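Local coordinates for packaging protein UL32 (Human herpesvirus 8 type M, PDB 6XF9) that binds zinc, assembles into a pentameric ring required for herpesviral packaging, and probably directs new capsids to nuclear replication compartments for genome cleavage and packaging, at residues Y84-W89 against K378-D383; K221-P226 against A303-A308. All coordinates share one frame; numbering follows the deposited sequence.

Interaction 1: residues Y84-W89 against K378-D383; sequences YAPHCW and KVVSED
Tyr84 meets the link Val379-Ser381 with both its backbone and its ring. Its carbonyl O accepts from Ser381 N at 3.2 Å. The N-H...O angle is 157°, and the donor is tilted 25° from the carbonyl plane. The same oxygen also takes a CA-H...O contact from Val380 CA, 3.4 Å from Tyr84 O. With CG anti to its carbonyl carbon (chi1 -74°), the Tyr84 ring lies beside the link, and CD2 comes 4.1 Å from Ser381 CB. Val379 O also approaches this ring obliquely. The phenol oxygen is bonded elsewhere, to Thr411 N. The contact joins two breaks between helices in this mostly helical protein: the loop between helices 71-83 and 89-106, and the short link between helices 371-379 and 382-386. Ser381 is the N-cap of the second of these helices, and its OG bonds to Val384 N. Val379 CG1 packs 3.9 Å from Ala85 O. The carbonyl O of Val379 accepts from Asn410 ND2. Val380 CG2 is anti to the backbone N, which sets this methyl against the Pro86 ring, 3.7 Å from Pro86 CD. Pro86 also packs on Leu302 and Ala303 of helix 297-304.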
ATOM      1  N   TYR D  84       8.683 -34.613 -27.314  1.00 39.18           N
ATOM      2  CA  TYR D  84       8.939 -33.802 -28.497  1.00 39.46           C
ATOM      3  C   TYR D  84       7.662 -33.535 -29.280  1.00 39.42           C
ATOM      4  O   TYR D  84       7.698 -33.267 -30.478  1.00 40.09           O
ATOM      5  CB  TYR D  84      10.000 -34.465 -29.373  1.00 39.79           C
ATOM      6  CG  TYR D  84      11.356 -34.330 -28.763  1.00 40.20           C
ATOM      7  CD1 TYR D  84      11.791 -35.216 -27.818  1.00 40.46           C
ATOM      8  CD2 TYR D  84      12.178 -33.272 -29.084  1.00 40.71           C
ATOM      9  CE1 TYR D  84      13.042 -35.064 -27.224  1.00 41.20           C
ATOM     10  CE2 TYR D  84      13.412 -33.118 -28.499  1.00 41.23           C
ATOM     11  CZ  TYR D  84      13.825 -34.012 -27.571  1.00 41.51           C
ATOM     12  OH  TYR D  84      15.049 -33.866 -26.980  1.00 42.65           O
ATOM     13  N   ALA D  85       6.527 -33.578 -28.604  1.00 41.22           N
ATOM     14  CA  ALA D  85       5.242 -33.321 -29.220  1.00 41.69           C
ATOM     15  C   ALA D  85       4.551 -32.137 -28.541  1.00 41.74           C
ATOM     16  O   ALA D  85       4.719 -31.922 -27.335  1.00 41.01           O
ATOM     17  CB  ALA D  85       4.337 -34.557 -29.136  1.00 41.62           C
ATOM     18  N   PRO D  86       3.782 -31.344 -29.288  1.00 41.67           N
ATOM     19  CA  PRO D  86       3.046 -30.240 -28.673  1.00 41.49           C
ATOM     20  C   PRO D  86       1.929 -30.750 -27.794  1.00 41.10           C
ATOM     21  O   PRO D  86       1.590 -31.928 -27.779  1.00 41.19           O
ATOM     22  CB  PRO D  86       2.485 -29.464 -29.863  1.00 43.18           C
ATOM     23  CG  PRO D  86       2.444 -30.472 -30.980  1.00 44.36           C
ATOM     24  CD  PRO D  86       3.613 -31.378 -30.755  1.00 43.13           C
ATOM     25  N   HIS D  87       1.452 -29.858 -26.961  1.00 41.53           N
ATOM     26  CA  HIS D  87       0.230 -30.075 -26.127  0.50 41.22           C
ATOM     27  C   HIS D  87      -1.172 -29.742 -26.907  1.00 42.97           C
ATOM     28  O   HIS D  87      -1.632 -28.624 -27.260  1.00 43.67           O
ATOM     29  CB  HIS D  87       0.153 -28.989 -25.105  0.50 40.18           C
ATOM     30  CG  HIS D  87       0.814 -29.262 -23.809  0.50 39.16           C
ATOM     31  ND1 HIS D  87       2.091 -28.829 -23.529  0.50 39.05           N
ATOM     32  CD2 HIS D  87       0.334 -29.794 -22.667  0.50 38.53           C
ATOM     33  CE1 HIS D  87       2.396 -29.146 -22.289  0.50 38.54           C
ATOM     34  NE2 HIS D  87       1.350 -29.739 -21.748  0.50 38.25           N
ATOM     35  N   CYS D  88      -1.834 -30.797 -27.269  1.00 45.35           N
ATOM     36  CA  CYS D  88      -3.042 -30.543 -28.046  1.00 47.53           C
ATOM     37  C   CYS D  88      -3.924 -31.780 -28.036  1.00 49.09           C
ATOM     38  O   CYS D  88      -3.639 -32.759 -27.336  1.00 48.09           O
ATOM     39  CB  CYS D  88      -2.685 -30.096 -29.459  1.00 49.02           C
ATOM     40  SG  CYS D  88      -1.513 -31.161 -30.266  1.00 48.94           S
ATOM     41  N   TRP D  89      -5.023 -31.730 -28.796  1.00 45.12           N
ATOM     42  CA  TRP D  89      -5.887 -32.901 -28.877  1.00 47.35           C
ATOM     43  C   TRP D  89      -5.174 -34.055 -29.580  1.00 47.32           C
ATOM     44  O   TRP D  89      -5.107 -35.162 -29.036  1.00 46.81           O
ATOM     45  CB  TRP D  89      -7.200 -32.564 -29.598  1.00 50.99           C
ATOM     46  CG  TRP D  89      -8.025 -33.785 -29.808  1.00 54.07           C
ATOM     47  CD1 TRP D  89      -8.864 -34.369 -28.921  1.00 55.29           C
ATOM     48  CD2 TRP D  89      -8.016 -34.624 -30.970  1.00 56.51           C
ATOM     49  NE1 TRP D  89      -9.412 -35.509 -29.468  1.00 58.82           N
ATOM     50  CE2 TRP D  89      -8.906 -35.678 -30.731  1.00 58.94           C
ATOM     51  CE3 TRP D  89      -7.357 -34.568 -32.197  1.00 56.55           C
ATOM     52  CZ2 TRP D  89      -9.141 -36.670 -31.664  1.00 60.21           C
ATOM     53  CZ3 TRP D  89      -7.599 -35.556 -33.127  1.00 58.01           C
ATOM     54  CH2 TRP D  89      -8.471 -36.594 -32.853  1.00 59.21           C
ATOM     55  N   LYS D 378       7.944 -24.393 -29.943  1.00 42.83           N
ATOM     56  CA  LYS D 378       9.334 -24.563 -29.517  1.00 42.27           C
ATOM     57  C   LYS D 378       9.664 -25.995 -29.159  1.00 41.35           C
ATOM     58  O   LYS D 378      10.812 -26.407 -29.291  1.00 41.56           O
ATOM     59  CB  LYS D 378       9.661 -23.683 -28.306  1.00 41.70           C
ATOM     60  CG  LYS D 378       9.878 -22.208 -28.582  1.00 42.78           C
ATOM     61  CD  LYS D 378      11.160 -22.069 -29.380  1.00 44.19           C
ATOM     62  CE  LYS D 378      11.687 -20.649 -29.400  1.00 45.72           C
ATOM     63  NZ  LYS D 378      13.018 -20.566 -30.115  1.00 47.50           N
ATOM     64  N   VAL D 379       8.679 -26.766 -28.731  1.00 41.72           N
ATOM     65  CA  VAL D 379       8.916 -28.105 -28.211  1.00 41.08           C
ATOM     66  C   VAL D 379       8.899 -29.166 -29.308  1.00 41.60           C
ATOM     67  O   VAL D 379       9.583 -30.186 -29.187  1.00 41.43           O
ATOM     68  CB  VAL D 379       7.849 -28.387 -27.137  1.00 41.01           C
ATOM     69  CG1 VAL D 379       7.942 -29.785 -26.634  1.00 41.15           C
ATOM     70  CG2 VAL D 379       7.977 -27.408 -25.974  1.00 40.48           C
ATOM     71  N   VAL D 380       8.156 -28.929 -30.394  1.00 39.92           N
ATOM     72  CA  VAL D 380       7.872 -29.948 -31.400  1.00 40.27           C
ATOM     73  C   VAL D 380       9.090 -30.245 -32.269  1.00 40.89           C
ATOM     74  O   VAL D 380       9.861 -29.344 -32.633  1.00 41.59           O
ATOM     75  CB  VAL D 380       6.692 -29.470 -32.260  1.00 40.95           C
ATOM     76  CG1 VAL D 380       7.097 -28.215 -33.024  1.00 41.77           C
ATOM     77  CG2 VAL D 380       6.220 -30.560 -33.179  1.00 41.22           C
ATOM     78  N   SER D 381       9.253 -31.522 -32.631  1.00 46.09           N
ATOM     79  CA  SER D 381      10.202 -31.967 -33.656  1.00 46.61           C
ATOM     80  C   SER D 381       9.438 -32.809 -34.672  1.00 47.02           C
ATOM     81  O   SER D 381       9.032 -33.934 -34.360  1.00 46.57           O
ATOM     82  CB  SER D 381      11.342 -32.768 -33.053  1.00 46.26           C
ATOM     83  OG  SER D 381      12.048 -33.436 -34.083  1.00 46.94           O
ATOM     84  N   GLU D 382       9.182 -32.239 -35.860  1.00 56.25           N
ATOM     85  CA  GLU D 382       8.474 -32.965 -36.916  1.00 56.67           C
ATOM     86  C   GLU D 382       9.250 -34.182 -37.395  1.00 56.88           C
ATOM     87  O   GLU D 382       8.649 -35.105 -37.961  1.00 57.09           O
ATOM     88  CB  GLU D 382       8.166 -32.050 -38.106  1.00 57.90           C
ATOM     89  CG  GLU D 382       9.361 -31.424 -38.812  1.00 58.78           C
ATOM     90  CD  GLU D 382       9.983 -30.276 -38.056  1.00 58.99           C
ATOM     91  OE1 GLU D 382      10.698 -29.469 -38.701  1.00 60.39           O
ATOM     92  OE2 GLU D 382       9.749 -30.161 -36.825  1.00 58.05           O
ATOM     93  N   ASP D 383      10.574 -34.179 -37.225  1.00 52.30           N
ATOM     94  CA  ASP D 383      11.383 -35.330 -37.599  1.00 52.36           C
ATOM     95  C   ASP D 383      11.098 -36.519 -36.688  1.00 51.59           C
ATOM     96  O   ASP D 383      10.815 -37.615 -37.172  1.00 51.93           O
ATOM     97  CB  ASP D 383      12.855 -34.952 -37.549  1.00 52.79           C
ATOM     98  CG  ASP D 383      13.170 -33.766 -38.435  1.00 54.12           C
ATOM     99  OD1 ASP D 383      12.645 -33.710 -39.569  1.00 55.03           O
ATOM    100  OD2 ASP D 383      13.928 -32.875 -37.999  1.00 54.51           O
TER

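Interaction 2: residues K221-P226 against A303-A308; sequences KPSLLP and AAHPEA
Ser223 OG lies anti to its backbone N (chi1 153°), and His305 CG is likewise anti to its own (chi1 -165°). These torsions bring the serine hydroxyl beside the imidazole, with Ser223 OG 3.4 Å from His305 CD2. The contact joins the turn leading into helix 225-235 to the C-terminal end of helix 297-304. Helix 297-304 begins at the CxxC pair, Cys296 just before it and Cys299 in its first turn; with His366 and Cys373 they bind a zinc ion. Ser223 OG caps the start of its helix by accepting from Leu225 N at 3.0 Å.

One backbone bond crosses the contact. Leu224 N donates to Ala304 O at 2.7 Å. The C=O...N angle is 161°, close to head-on, so a carbonyl at a helix end gains a partner from the other segment. Ala304 has the largest area buried here. Its methyl faces the turn, with Ala304 CB 3.9 Å from Leu224 CB. Leu224 CB also lies 3.4 Å from Ala304 O. Beyond the two segments, Leu224 packs on Leu7 and Ile10 of helix 7-12, while both Leu224 and Ala304 touch Thr90.

Leu225 reaches the imidazole with one branch, and Leu225 CD1 is 3.5 Å from His305 CD2. His305 CD2 therefore meets both a methyl and a hydroxyl, each oblique to the ring. Leu225 packs further on Leu350 and Leu354 of helix 349-357. Pro306 CB points toward 221-226, and Pro306 CG is 4.1 Å from Lys221 O.

Both ring nitrogens of His305 have partners, which should fix the rotation of the ring. With ND1 accepting, the proton probably sits on NE2, which is bonded to Asp348 OD2. Glu307 N donates to His305 ND1 at 3.2 Å, at the ring edge and in its plane.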
ATOM      1  N   LYS D 221       5.639 -40.617 -42.314  1.00 57.57           N
ATOM      2  CA  LYS D 221       4.443 -41.341 -41.924  1.00 57.37           C
ATOM      3  C   LYS D 221       3.177 -40.590 -42.337  1.00 58.25           C
ATOM      4  O   LYS D 221       3.222 -39.419 -42.731  1.00 58.75           O
ATOM      5  CB  LYS D 221       4.491 -41.569 -40.421  1.00 56.42           C
ATOM      6  CG  LYS D 221       5.785 -42.212 -39.993  1.00 55.68           C
ATOM      7  CD  LYS D 221       5.684 -42.762 -38.579  1.00 54.97           C
ATOM      8  CE  LYS D 221       5.826 -41.671 -37.571  1.00 54.14           C
ATOM      9  NZ  LYS D 221       6.237 -42.191 -36.247  1.00 53.18           N
ATOM     10  N   PRO D 222       2.018 -41.251 -42.270  1.00 52.86           N
ATOM     11  CA  PRO D 222       0.774 -40.612 -42.733  1.00 53.78           C
ATOM     12  C   PRO D 222       0.348 -39.408 -41.890  1.00 53.61           C
ATOM     13  O   PRO D 222       0.477 -39.392 -40.662  1.00 52.88           O
ATOM     14  CB  PRO D 222      -0.264 -41.738 -42.616  1.00 53.99           C
ATOM     15  CG  PRO D 222       0.527 -43.009 -42.595  1.00 53.63           C
ATOM     16  CD  PRO D 222       1.824 -42.677 -41.948  1.00 52.52           C
ATOM     17  N   SER D 223      -0.199 -38.408 -42.573  1.00 57.38           N
ATOM     18  CA  SER D 223      -0.729 -37.230 -41.903  1.00 57.16           C
ATOM     19  C   SER D 223      -1.936 -37.601 -41.071  1.00 57.52           C
ATOM     20  O   SER D 223      -2.812 -38.343 -41.522  1.00 58.47           O
ATOM     21  CB  SER D 223      -1.120 -36.171 -42.928  1.00 58.20           C
ATOM     22  OG  SER D 223      -2.152 -35.344 -42.424  1.00 58.80           O
ATOM     23  N   LEU D 224      -1.994 -37.069 -39.853  1.00 51.86           N
ATOM     24  CA  LEU D 224      -3.141 -37.304 -38.985  1.00 52.15           C
ATOM     25  C   LEU D 224      -4.257 -36.297 -39.204  1.00 53.23           C
ATOM     26  O   LEU D 224      -5.289 -36.383 -38.525  1.00 53.97           O
ATOM     27  CB  LEU D 224      -2.719 -37.296 -37.513  1.00 51.12           C
ATOM     28  CG  LEU D 224      -1.575 -38.251 -37.156  1.00 50.09           C
ATOM     29  CD1 LEU D 224      -1.304 -38.279 -35.672  1.00 49.00           C
ATOM     30  CD2 LEU D 224      -1.903 -39.642 -37.649  1.00 50.75           C
ATOM     31  N   LEU D 225      -4.073 -35.337 -40.112  1.00 55.42           N
ATOM     32  CA  LEU D 225      -5.121 -34.348 -40.363  1.00 56.59           C
ATOM     33  C   LEU D 225      -6.499 -34.934 -40.642  1.00 58.09           C
ATOM     34  O   LEU D 225      -7.479 -34.429 -40.058  1.00 58.98           O
ATOM     35  CB  LEU D 225      -4.715 -33.447 -41.531  1.00 56.78           C
ATOM     36  CG  LEU D 225      -3.983 -32.210 -41.078  1.00 56.15           C
ATOM     37  CD1 LEU D 225      -3.703 -31.313 -42.269  1.00 56.52           C
ATOM     38  CD2 LEU D 225      -4.877 -31.539 -40.070  1.00 56.86           C
ATOM     39  N   PRO D 226      -6.663 -35.982 -41.467  1.00 60.59           N
ATOM     40  CA  PRO D 226      -8.021 -36.504 -41.683  1.00 61.66           C
ATOM     41  C   PRO D 226      -8.686 -36.947 -40.391  1.00 62.05           C
ATOM     42  O   PRO D 226      -9.878 -36.667 -40.186  1.00 63.18           O
ATOM     43  CB  PRO D 226      -7.790 -37.665 -42.660  1.00 61.60           C
ATOM     44  CG  PRO D 226      -6.528 -37.300 -43.366  1.00 60.72           C
ATOM     45  CD  PRO D 226      -5.682 -36.696 -42.311  1.00 59.96           C
ATOM     46  N   ALA D 303       1.179 -31.110 -34.437  1.00 44.97           N
ATOM     47  CA  ALA D 303       1.301 -32.500 -34.026  1.00 44.70           C
ATOM     48  C   ALA D 303       0.721 -33.487 -35.028  1.00 45.64           C
ATOM     49  O   ALA D 303       1.035 -34.681 -34.957  1.00 45.35           O
ATOM     50  CB  ALA D 303       0.593 -32.717 -32.687  1.00 45.23           C
ATOM     51  N   ALA D 304      -0.100 -33.027 -35.962  1.00 40.88           N
ATOM     52  CA  ALA D 304      -0.851 -33.920 -36.821  1.00 41.59           C
ATOM     53  C   ALA D 304      -0.287 -34.019 -38.230  1.00 41.77           C
ATOM     54  O   ALA D 304      -0.690 -34.923 -38.973  1.00 42.24           O
ATOM     55  CB  ALA D 304      -2.306 -33.448 -36.904  1.00 42.96           C
ATOM     56  N   HIS D 305       0.658 -33.158 -38.605  1.00 46.74           N
ATOM     57  CA  HIS D 305       1.074 -33.099 -39.982  1.00 47.41           C
ATOM     58  C   HIS D 305       2.558 -32.797 -40.115  1.00 47.12           C
ATOM     59  O   HIS D 305       3.073 -31.893 -39.437  1.00 46.76           O
ATOM     60  CB  HIS D 305       0.281 -32.039 -40.733  1.00 48.70           C
ATOM     61  CG  HIS D 305       0.394 -32.150 -42.220  1.00 49.66           C
ATOM     62  ND1 HIS D 305       1.568 -31.899 -42.901  1.00 49.78           N
ATOM     63  CD2 HIS D 305      -0.526 -32.470 -43.159  1.00 50.48           C
ATOM     64  CE1 HIS D 305       1.363 -32.064 -44.196  1.00 50.65           C
ATOM     65  NE2 HIS D 305       0.101 -32.403 -44.379  1.00 51.11           N
ATOM     66  N   PRO D 306       3.244 -33.481 -41.042  1.00 54.47           N
ATOM     67  CA  PRO D 306       4.718 -33.457 -41.033  1.00 54.03           C
ATOM     68  C   PRO D 306       5.338 -32.138 -41.427  1.00 54.77           C
ATOM     69  O   PRO D 306       6.501 -31.912 -41.087  1.00 54.50           O
ATOM     70  CB  PRO D 306       5.094 -34.556 -42.040  1.00 54.46           C
ATOM     71  CG  PRO D 306       3.896 -35.469 -42.070  1.00 54.44           C
ATOM     72  CD  PRO D 306       2.717 -34.549 -41.913  1.00 54.90           C
ATOM     73  N   GLU D 307       4.666 -31.295 -42.202  1.00 57.67           N
ATOM     74  CA  GLU D 307       5.287 -30.046 -42.630  1.00 58.66           C
ATOM     75  C   GLU D 307       4.678 -28.806 -41.989  1.00 58.81           C
ATOM     76  O   GLU D 307       5.027 -27.691 -42.384  1.00 59.99           O
ATOM     77  CB  GLU D 307       5.277 -29.958 -44.155  1.00 60.20           C
ATOM     78  CG  GLU D 307       4.055 -30.579 -44.749  1.00 60.43           C
ATOM     79  CD  GLU D 307       4.126 -30.761 -46.261  1.00 61.71           C
ATOM     80  OE1 GLU D 307       4.942 -30.079 -46.919  1.00 62.69           O
ATOM     81  OE2 GLU D 307       3.359 -31.610 -46.783  1.00 61.73           O
ATOM     82  N   ALA D 308       3.815 -28.965 -40.971  1.00 52.11           N
ATOM     83  CA  ALA D 308       3.252 -27.781 -40.319  1.00 52.19           C
ATOM     84  C   ALA D 308       4.321 -26.997 -39.564  1.00 51.81           C
ATOM     85  O   ALA D 308       4.403 -25.769 -39.758  1.00 52.99           O
ATOM     86  CB  ALA D 308       2.087 -28.179 -39.404  1.00 51.36           C
TER

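In the fold
Both contacts are buried, and no other subunit touches either of them. Interaction 1 lies deeper, its centre about 7 Å from that of the chain, against about 14 Å for interaction 2. Along the chain, interaction 2 is nested inside the loop closed by interaction 1. Each joins a connection between helices by one backbone bond, but interaction 1 otherwise uses a tyrosine ring, valines and proline, whereas interaction 2 adds a helix cap and a doubly bonded histidine. Helix 297-304, whose end forms part of interaction 2, also packs on Pro86 of interaction 1, with Pro86 CG 3.4 Å from Ala303 CB. On another side, Glu382 CB is 3.4 Å from Pro306 O.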